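Programmed cell death 6-interacting protein (Homo sapiens, PDB 5WA1) acts in endocytosis, multivesicular body biogenesis, membrane repair and cytokinesis, and here contributes its Bro1 domain, the part that binds ESCRT-III CHMP4 proteins. Local coordinates at residues G179-I184 with G206-I211; A216-F221 with D243-A248; L266-C271 with S310-Y315. All blocks are in the same frame, centred on the assembly; numbering follows the deposited sequence.

Contact 1 of 3, residues G179-I184 with G206-I211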
loop_
_atom_site.group_PDB
_atom_site.type_symbol
_atom_site.label_atom_id
_atom_site.label_comp_id
_atom_site.label_asym_id
_atom_site.label_seq_id
_atom_site.Cartn_x
_atom_site.Cartn_y
_atom_site.Cartn_z
ATOM N N GLY A 179 -3.065 5.722 1.266
ATOM C CA GLY A 179 -3.443 7.015 1.809
ATOM C C GLY A 179 -2.731 7.342 3.104
ATOM O O GLY A 179 -2.466 8.515 3.397
ATOM N N ALA A 180 -2.406 6.322 3.898
ATOM C CA ALA A 180 -1.728 6.580 5.162
ATOM C C ALA A 180 -0.259 6.925 4.945
ATOM O O ALA A 180 0.258 7.842 5.588
ATOM C CB ALA A 180 -1.868 5.378 6.099
ATOM N N PHE A 181 0.429 6.207 4.044
ATOM C CA PHE A 181 1.791 6.604 3.695
ATOM C C PHE A 181 1.804 8.005 3.104
ATOM O O PHE A 181 2.715 8.794 3.374
ATOM C CB PHE A 181 2.417 5.615 2.705
ATOM C CG PHE A 181 2.787 4.289 3.312
ATOM C CD1 PHE A 181 3.533 4.221 4.477
ATOM C CD2 PHE A 181 2.391 3.100 2.696
ATOM C CE1 PHE A 181 3.880 2.990 5.033
ATOM C CE2 PHE A 181 2.726 1.871 3.247
ATOM C CZ PHE A 181 3.477 1.810 4.410
ATOM N N LEU A 182 0.786 8.335 2.304
ATOM C CA LEU A 182 0.725 9.664 1.700
ATOM C C LEU A 182 0.461 10.736 2.747
ATOM O O LEU A 182 0.998 11.850 2.655
ATOM C CB LEU A 182 -0.350 9.701 0.621
ATOM C CG LEU A 182 -0.398 11.010 -0.154
ATOM C CD1 LEU A 182 0.912 11.205 -0.900
ATOM C CD2 LEU A 182 -1.574 11.008 -1.105
ATOM N N HIS A 183 -0.377 10.434 3.743
ATOM C CA HIS A 183 -0.580 11.384 4.835
ATOM C C HIS A 183 0.719 11.638 5.588
ATOM O O HIS A 183 1.008 12.776 5.974
ATOM C CB HIS A 183 -1.664 10.879 5.788
ATOM C CG HIS A 183 -2.129 11.914 6.764
ATOM N ND1 HIS A 183 -1.833 11.856 8.109
ATOM C CD2 HIS A 183 -2.871 13.033 6.590
ATOM C CE1 HIS A 183 -2.370 12.896 8.721
ATOM N NE2 HIS A 183 -3.004 13.626 7.822
ATOM N N ILE A 184 1.521 10.591 5.804
ATOM C CA ILE A 184 2.810 10.791 6.461
ATOM C C ILE A 184 3.704 11.679 5.607
ATOM O O ILE A 184 4.388 12.573 6.120
ATOM C CB ILE A 184 3.484 9.444 6.766
ATOM C CG1 ILE A 184 2.584 8.580 7.646
ATOM C CG2 ILE A 184 4.830 9.661 7.457
ATOM C CD1 ILE A 184 3.153 7.222 7.921
ATOM N N GLY A 206 6.309 8.509 0.210
ATOM C CA GLY A 206 5.696 8.784 -1.078
ATOM C C GLY A 206 5.818 7.614 -2.036
ATOM O O GLY A 206 4.872 7.285 -2.761
ATOM N N THR A 207 6.981 6.958 -2.051
ATOM C CA THR A 207 7.138 5.801 -2.932
ATOM C C THR A 207 6.306 4.623 -2.440
ATOM O O THR A 207 5.655 3.942 -3.235
ATOM C CB THR A 207 8.614 5.411 -3.056
ATOM O OG1 THR A 207 9.328 6.463 -3.712
ATOM C CG2 THR A 207 8.770 4.129 -3.876
ATOM N N LEU A 208 6.311 4.371 -1.129
ATOM C CA LEU A 208 5.452 3.327 -0.580
ATOM C C LEU A 208 3.987 3.595 -0.899
ATOM O O LEU A 208 3.226 2.660 -1.167
ATOM C CB LEU A 208 5.645 3.223 0.938
ATOM C CG LEU A 208 7.031 2.752 1.388
ATOM C CD1 LEU A 208 7.158 2.860 2.907
ATOM C CD2 LEU A 208 7.262 1.326 0.931
ATOM N N SER A 209 3.564 4.859 -0.840
ATOM C CA SER A 209 2.177 5.171 -1.164
ATOM C C SER A 209 1.848 4.767 -2.596
ATOM O O SER A 209 0.783 4.198 -2.868
ATOM C CB SER A 209 1.922 6.663 -0.961
ATOM O OG SER A 209 0.606 7.013 -1.340
ATOM N N LEU A 210 2.751 5.053 -3.528
ATOM C CA LEU A 210 2.517 4.672 -4.921
ATOM C C LEU A 210 2.542 3.160 -5.111
ATOM O O LEU A 210 1.747 2.613 -5.892
ATOM C CB LEU A 210 3.550 5.357 -5.805
ATOM C CG LEU A 210 3.444 5.090 -7.301
ATOM C CD1 LEU A 210 2.018 5.312 -7.799
ATOM C CD2 LEU A 210 4.425 6.003 -8.009
ATOM N N ILE A 211 3.439 2.455 -4.417
ATOM C CA ILE A 211 3.470 0.996 -4.528
ATOM C C ILE A 211 2.134 0.395 -4.090
ATOM O O ILE A 211 1.594 -0.511 -4.739
ATOM C CB ILE A 211 4.638 0.421 -3.705
ATOM C CG1 ILE A 211 5.978 0.834 -4.310
ATOM C CG2 ILE A 211 4.509 -1.106 -3.589
ATOM C CD1 ILE A 211 7.182 0.511 -3.423
#

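Contact 2 of 3, residues A216-F221 with D243-A248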
loop_
_atom_site.group_PDB
_atom_site.type_symbol
_atom_site.label_atom_id
_atom_site.label_comp_id
_atom_site.label_asym_id
_atom_site.label_seq_id
_atom_site.Cartn_x
_atom_site.Cartn_y
_atom_site.Cartn_z
ATOM N N ALA A 216 -3.260 -1.941 -5.275
ATOM C CA ALA A 216 -4.715 -1.833 -5.264
ATOM C C ALA A 216 -5.281 -1.928 -6.678
ATOM O O ALA A 216 -6.256 -2.648 -6.915
ATOM C CB ALA A 216 -5.143 -0.523 -4.600
ATOM N N GLN A 217 -4.679 -1.206 -7.634
ATOM C CA GLN A 217 -5.131 -1.285 -9.026
ATOM C C GLN A 217 -4.964 -2.697 -9.581
ATOM O O GLN A 217 -5.828 -3.193 -10.316
ATOM C CB GLN A 217 -4.375 -0.268 -9.886
ATOM C CG GLN A 217 -4.725 -0.284 -11.392
ATOM C CD GLN A 217 -6.103 0.309 -11.702
ATOM O OE1 GLN A 217 -6.685 1.018 -10.883
ATOM N NE2 GLN A 217 -6.625 0.019 -12.900
ATOM N N GLU A 218 -3.873 -3.372 -9.219
ATOM C CA GLU A 218 -3.688 -4.748 -9.666
ATOM C C GLU A 218 -4.791 -5.658 -9.147
ATOM O O GLU A 218 -5.235 -6.575 -9.852
ATOM C CB GLU A 218 -2.322 -5.268 -9.216
ATOM C CG GLU A 218 -2.053 -6.710 -9.647
ATOM C CD GLU A 218 -0.718 -7.228 -9.133
ATOM O OE1 GLU A 218 -0.013 -6.463 -8.452
ATOM O OE2 GLU A 218 -0.375 -8.395 -9.407
ATOM N N VAL A 219 -5.231 -5.441 -7.903
ATOM C CA VAL A 219 -6.310 -6.246 -7.349
ATOM C C VAL A 219 -7.589 -6.037 -8.148
ATOM O O VAL A 219 -8.350 -6.982 -8.383
ATOM C CB VAL A 219 -6.516 -5.917 -5.852
ATOM C CG1 VAL A 219 -7.795 -6.564 -5.343
ATOM C CG2 VAL A 219 -5.330 -6.401 -5.034
ATOM N N PHE A 220 -7.858 -4.799 -8.573
ATOM C CA PHE A 220 -9.035 -4.572 -9.405
ATOM C C PHE A 220 -8.910 -5.270 -10.754
ATOM O O PHE A 220 -9.914 -5.735 -11.303
ATOM C CB PHE A 220 -9.272 -3.077 -9.601
ATOM C CG PHE A 220 -10.079 -2.459 -8.499
ATOM C CD1 PHE A 220 -11.460 -2.442 -8.563
ATOM C CD2 PHE A 220 -9.456 -1.921 -7.387
ATOM C CE1 PHE A 220 -12.211 -1.890 -7.545
ATOM C CE2 PHE A 220 -10.201 -1.358 -6.360
ATOM C CZ PHE A 220 -11.585 -1.344 -6.440
ATOM N N PHE A 221 -7.693 -5.357 -11.292
ATOM C CA PHE A 221 -7.483 -6.127 -12.514
ATOM C C PHE A 221 -7.776 -7.604 -12.273
ATOM O O PHE A 221 -8.447 -8.256 -13.082
ATOM C CB PHE A 221 -6.049 -5.905 -13.021
ATOM C CG PHE A 221 -5.544 -6.991 -13.926
ATOM C CD1 PHE A 221 -5.850 -6.984 -15.279
ATOM C CD2 PHE A 221 -4.767 -8.024 -13.425
ATOM C CE1 PHE A 221 -5.391 -7.999 -16.114
ATOM C CE2 PHE A 221 -4.311 -9.039 -14.245
ATOM C CZ PHE A 221 -4.627 -9.027 -15.598
ATOM N N ASP A 243 1.149 1.785 -15.512
ATOM C CA ASP A 243 1.592 3.151 -15.248
ATOM C C ASP A 243 1.994 3.340 -13.787
ATOM O O ASP A 243 3.002 4.000 -13.496
ATOM C CB ASP A 243 0.492 4.147 -15.613
ATOM C CG ASP A 243 0.624 4.664 -17.020
ATOM O OD1 ASP A 243 1.320 4.012 -17.828
ATOM O OD2 ASP A 243 0.036 5.723 -17.313
ATOM N N TYR A 244 1.217 2.776 -12.855
ATOM C CA TYR A 244 1.536 2.937 -11.432
ATOM C C TYR A 244 2.816 2.205 -11.065
ATOM O O TYR A 244 3.658 2.739 -10.337
ATOM C CB TYR A 244 0.392 2.409 -10.560
ATOM C CG TYR A 244 -0.851 3.242 -10.527
ATOM C CD1 TYR A 244 -0.789 4.633 -10.495
ATOM C CD2 TYR A 244 -2.099 2.631 -10.490
ATOM C CE1 TYR A 244 -1.949 5.396 -10.437
ATOM C CE2 TYR A 244 -3.260 3.385 -10.437
ATOM C CZ TYR A 244 -3.183 4.756 -10.408
ATOM O OH TYR A 244 -4.345 5.490 -10.348
ATOM N N PHE A 245 2.950 0.946 -11.501
ATOM C CA PHE A 245 4.186 0.214 -11.230
ATOM C C PHE A 245 5.385 0.890 -11.870
ATOM O O PHE A 245 6.476 0.923 -11.281
ATOM C CB PHE A 245 4.075 -1.230 -11.715
ATOM C CG PHE A 245 3.274 -2.104 -10.795
ATOM C CD1 PHE A 245 3.713 -2.359 -9.507
ATOM C CD2 PHE A 245 2.084 -2.662 -11.213
ATOM C CE1 PHE A 245 2.964 -3.160 -8.648
ATOM C CE2 PHE A 245 1.345 -3.471 -10.381
ATOM C CZ PHE A 245 1.783 -3.719 -9.085
ATOM N N GLY A 246 5.205 1.436 -13.076
ATOM C CA GLY A 246 6.309 2.111 -13.745
ATOM C C GLY A 246 6.763 3.352 -13.002
ATOM O O GLY A 246 7.962 3.573 -12.804
ATOM N N ASP A 247 5.804 4.183 -12.583
ATOM C CA ASP A 247 6.129 5.362 -11.787
ATOM C C ASP A 247 6.832 4.971 -10.493
ATOM O O ASP A 247 7.792 5.626 -10.077
ATOM C CB ASP A 247 4.858 6.159 -11.476
ATOM C CG ASP A 247 4.329 6.932 -12.677
ATOM O OD1 ASP A 247 5.045 7.039 -13.692
ATOM O OD2 ASP A 247 3.196 7.446 -12.594
ATOM N N ALA A 248 6.370 3.895 -9.850
ATOM C CA ALA A 248 6.979 3.458 -8.598
ATOM C C ALA A 248 8.421 3.004 -8.799
ATOM O O ALA A 248 9.314 3.397 -8.036
ATOM C CB ALA A 248 6.145 2.344 -7.978
#

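Contact 3 of 3, residues L266-C271 with S310-Y315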
loop_
_atom_site.group_PDB
_atom_site.type_symbol
_atom_site.label_atom_id
_atom_site.label_comp_id
_atom_site.label_asym_id
_atom_site.label_seq_id
_atom_site.Cartn_x
_atom_site.Cartn_y
_atom_site.Cartn_z
ATOM N N LEU A 266 8.856 -4.465 -8.785
ATOM C CA LEU A 266 8.152 -3.374 -9.455
ATOM C C LEU A 266 8.417 -3.384 -10.957
ATOM O O LEU A 266 7.500 -3.188 -11.760
ATOM C CB LEU A 266 8.586 -2.032 -8.868
ATOM C CG LEU A 266 8.182 -1.785 -7.412
ATOM C CD1 LEU A 266 8.757 -0.434 -6.944
ATOM C CD2 LEU A 266 6.674 -1.837 -7.281
ATOM N N ALA A 267 9.685 -3.552 -11.346
ATOM C CA ALA A 267 10.032 -3.623 -12.767
ATOM C C ALA A 267 9.309 -4.781 -13.454
ATOM O O ALA A 267 8.748 -4.622 -14.549
ATOM C CB ALA A 267 11.544 -3.756 -12.921
ATOM N N ALA A 268 9.300 -5.954 -12.818
ATOM C CA ALA A 268 8.612 -7.101 -13.395
ATOM C C ALA A 268 7.117 -6.832 -13.539
ATOM O O ALA A 268 6.529 -7.090 -14.595
ATOM C CB ALA A 268 8.854 -8.345 -12.542
ATOM N N LYS A 269 6.490 -6.291 -12.489
ATOM C CA LYS A 269 5.052 -6.041 -12.525
ATOM C C LYS A 269 4.684 -4.978 -13.554
ATOM O O LYS A 269 3.618 -5.065 -14.171
ATOM C CB LYS A 269 4.550 -5.628 -11.135
ATOM C CG LYS A 269 4.441 -6.773 -10.133
ATOM C CD LYS A 269 3.061 -7.379 -10.108
ATOM C CE LYS A 269 2.950 -8.453 -9.025
ATOM N NZ LYS A 269 2.541 -7.858 -7.729
ATOM N N HIS A 270 5.536 -3.975 -13.751
ATOM C CA HIS A 270 5.331 -3.011 -14.830
ATOM C C HIS A 270 5.234 -3.722 -16.184
ATOM O O HIS A 270 4.288 -3.500 -16.954
ATOM C CB HIS A 270 6.476 -1.996 -14.810
ATOM C CG HIS A 270 6.480 -1.039 -15.967
ATOM N ND1 HIS A 270 5.459 -0.140 -16.202
ATOM C CD2 HIS A 270 7.400 -0.823 -16.937
ATOM C CE1 HIS A 270 5.747 0.583 -17.269
ATOM N NE2 HIS A 270 6.918 0.186 -17.736
ATOM N N CYS A 271 6.168 -4.631 -16.459
ATOM C CA CYS A 271 6.150 -5.345 -17.736
ATOM C C CYS A 271 5.036 -6.384 -17.796
ATOM O O CYS A 271 4.443 -6.596 -18.863
ATOM C CB CYS A 271 7.506 -6.001 -17.988
ATOM S SG CYS A 271 8.866 -4.836 -18.180
ATOM N N SER A 310 13.573 -13.787 -18.352
ATOM C CA SER A 310 15.028 -13.863 -18.303
ATOM C C SER A 310 15.648 -12.943 -17.247
ATOM O O SER A 310 16.702 -13.278 -16.695
ATOM C CB SER A 310 15.631 -13.544 -19.676
ATOM O OG SER A 310 15.251 -12.257 -20.123
ATOM N N ARG A 311 15.025 -11.805 -16.939
ATOM C CA ARG A 311 15.638 -10.844 -16.020
ATOM C C ARG A 311 15.212 -11.017 -14.570
ATOM O O ARG A 311 16.030 -10.847 -13.658
ATOM C CB ARG A 311 15.305 -9.417 -16.440
ATOM C CG ARG A 311 15.932 -8.997 -17.722
ATOM C CD ARG A 311 15.903 -7.497 -17.831
ATOM N NE ARG A 311 16.138 -7.084 -19.207
ATOM C CZ ARG A 311 15.636 -5.977 -19.730
ATOM N NH1 ARG A 311 15.883 -5.675 -20.991
ATOM N NH2 ARG A 311 14.863 -5.187 -18.987
ATOM N N TYR A 312 13.943 -11.307 -14.332
ATOM C CA TYR A 312 13.368 -11.293 -12.993
ATOM C C TYR A 312 12.863 -12.676 -12.617
ATOM O O TYR A 312 11.849 -12.827 -11.933
ATOM C CB TYR A 312 12.271 -10.238 -12.913
ATOM C CG TYR A 312 12.782 -8.881 -13.338
ATOM C CD1 TYR A 312 13.839 -8.284 -12.661
ATOM C CD2 TYR A 312 12.225 -8.206 -14.418
ATOM C CE1 TYR A 312 14.324 -7.048 -13.039
ATOM C CE2 TYR A 312 12.714 -6.964 -14.807
ATOM C CZ TYR A 312 13.757 -6.395 -14.115
ATOM O OH TYR A 312 14.248 -5.165 -14.486
ATOM N N ASP A 313 13.608 -13.694 -13.057
ATOM C CA ASP A 313 13.163 -15.079 -12.957
ATOM C C ASP A 313 12.985 -15.515 -11.511
ATOM O O ASP A 313 12.089 -16.308 -11.202
ATOM C CB ASP A 313 14.165 -15.990 -13.668
ATOM C CG ASP A 313 13.741 -17.444 -13.661
ATOM O OD1 ASP A 313 14.050 -18.154 -12.680
ATOM O OD2 ASP A 313 13.097 -17.878 -14.640
ATOM N N GLU A 314 13.836 -15.022 -10.610
ATOM C CA GLU A 314 13.741 -15.436 -9.218
ATOM C C GLU A 314 12.678 -14.677 -8.435
ATOM O O GLU A 314 12.472 -14.987 -7.259
ATOM C CB GLU A 314 15.103 -15.298 -8.525
ATOM C CG GLU A 314 15.814 -13.973 -8.748
ATOM C CD GLU A 314 17.084 -13.846 -7.913
ATOM O OE1 GLU A 314 17.001 -13.984 -6.673
ATOM O OE2 GLU A 314 18.164 -13.620 -8.499
ATOM N N TYR A 315 11.981 -13.715 -9.052
ATOM C CA TYR A 315 10.977 -12.925 -8.351
ATOM C C TYR A 315 9.550 -13.160 -8.830
ATOM O O TYR A 315 8.615 -12.919 -8.056
ATOM C CB TYR A 315 11.296 -11.424 -8.465
ATOM C CG TYR A 315 12.656 -11.042 -7.917
ATOM C CD1 TYR A 315 12.848 -10.833 -6.556
ATOM C CD2 TYR A 315 13.750 -10.898 -8.761
ATOM C CE1 TYR A 315 14.091 -10.493 -6.050
ATOM C CE2 TYR A 315 14.996 -10.556 -8.267
ATOM C CZ TYR A 315 15.162 -10.355 -6.913
ATOM O OH TYR A 315 16.402 -10.017 -6.423
#

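Contact 1 of 3, residues G179-I184 with G206-I211
F181 lays its ring beneath L208, and this pair makes up the apolar half of the contact. The CB of L208 stands over one ring face, 3.9 Å from the ring centroid and 17° off the normal, a CH-pi approach displaced toward the rim on the CD2 side. The nearest pair there is CD2 of F181 and CB of L208, at 3.7 Å. Further round the ring, CD1 of L208 comes within 3.9 Å of CE1 of F181, so the leucine follows the ring from one side to the other. Both residues point toward the opposite helix and hold CG anti to their own carbonyl carbon, beside the backbone N, and the two side chains cross obliquely where CB of L208 meets the ring. S209 makes the second part of the contact. Its CB sits 3.8 Å from CB of F181 and, consistent with its small side chain, the backbones come close: the CA atoms of F181 and S209 are 5.1 Å apart. With OG anti to the backbone N (chi1 177°), the hydroxyl swings across to the neighbouring helix, where it rests 3.5 Å from CB of L182 and hydrogen-bonds to the carbonyl oxygen of S178. A buried polar atom is thereby satisfied by a main-chain carbonyl one turn before L182. F146 and A149 of helix 137-157 also meet F181, F146 edge-to-face, while V28, F120 and L258 touch L208. The axes of the two short segments approach to 7.7 Å at 162°, a close, nearly antiparallel pairing of helices 164-191 and 202-226, consecutive helices that form a helical hairpin in the Bro1 domain, whose family is placed in the TPR clan.

Contact 2 of 3, residues A216-F221 with D243-A248
Two aromatic rings of helix 231-252, Y244 and F245, meet helix 202-226 with their edges. At the edge of Y244, near its plane, lies CB of Q217, 3.7 Å from CD2 of the tyrosine; CG of Q217 follows at 4.0 Å from the same CD2. The amide of Q217 is turned 67° from the tyrosine ring, so the two flat groups do not stack. At the edge of F245, again near the ring plane, comes OE1 of E218, 3.3 Å from CZ of F245, with the carboxylate tilted 77° to the ring. Within its own helix, the F221 ring has the carbonyl oxygen of E218 at its edge. The E218 chain runs fully extended, and this length brings the carboxylate up to F245 although the CA atoms of the two residues lie 9.4 Å apart. Q217 instead bends at chi2 (73°), which keeps CB and CG at the tyrosine edge and lets the amide reach its own partners. That amide is thoroughly engaged: NE2 donates to the carbonyl oxygens of A356 and L237, and OE1 accepts from the backbone N of L358. Y244 OH hydrogen-bonds with OG1 of T357, so the contact is tied to the chain segment that passes alongside, while F220 turns to the bound peptide. OE1 of E218 also forms a salt bridge with NZ of K269 on helix 262-287. The chemistry is thus aromatic edges against an aliphatic stem and an anionic oxygen. The oxygen faces the slightly positive rim of F245, which is electrostatically compatible, and the lysine probably helps to keep this buried carboxylate ionised.

Contact 3 of 3, residues L266-C271 with S310-Y315
This is a small apolar contact in the helical Bro1 domain, where the turn that ends helix 291-311 folds back on the helix before it, 262-287. One tyrosine does nearly all the work: Y312, the first residue past that helix to leave helical backbone angles, spreads its side chain along A267 and A268. CG stands anti to the carbonyl carbon (chi1 -55°), a setting that turns the ring away from the departing chain, so that the side chain runs along the two alanines. A268 takes the base of the ring, with its CB 3.9 Å from CD2 of Y312 and equally close to CB of the tyrosine. A267 takes the far end, its CB 3.6 Å from CZ of Y312. Both methyls approach the ring obliquely. One face of the ring is occupied from within its own segment by CB of R311, 3.8 Å above the plane and over the centre. The short alanine side chains let the ring lie near the helix backbone, with the CA atoms of A268 and Y312 6.4 Å apart. P264, one turn before A268 on helix 262-287, also touches Y312, and V308 and V316 pack on A268. Past Y312 the chain turns, with N of Y315 hydrogen-bonded to O of Y312. At the outer end of the ring, the phenolic oxygen OH of Y312 comes to 3.4 Å from CB of A267.

In the fold
Contacts 1 and 2 share helix 202-226, which meets helix 164-191 in the first and helix 231-252 in the second; contact 3 shifts outward to helix 262-287 and the turn that follows helix 291-311. The centre of contact 1 lies about 7 Å from the centre of the chain, against about 11 and 19 Å for the centres of contacts 2 and 3. All three are buried where they touch, but contact 3 borders exposed S310, R311, D313 and E314. Close helix pairing gives way to side chains reaching across a wider gap, then to a single ring on alanines. L210 packs on D247 and A248, F245 on L266, and CD1 of I211 touches CD1 of L266.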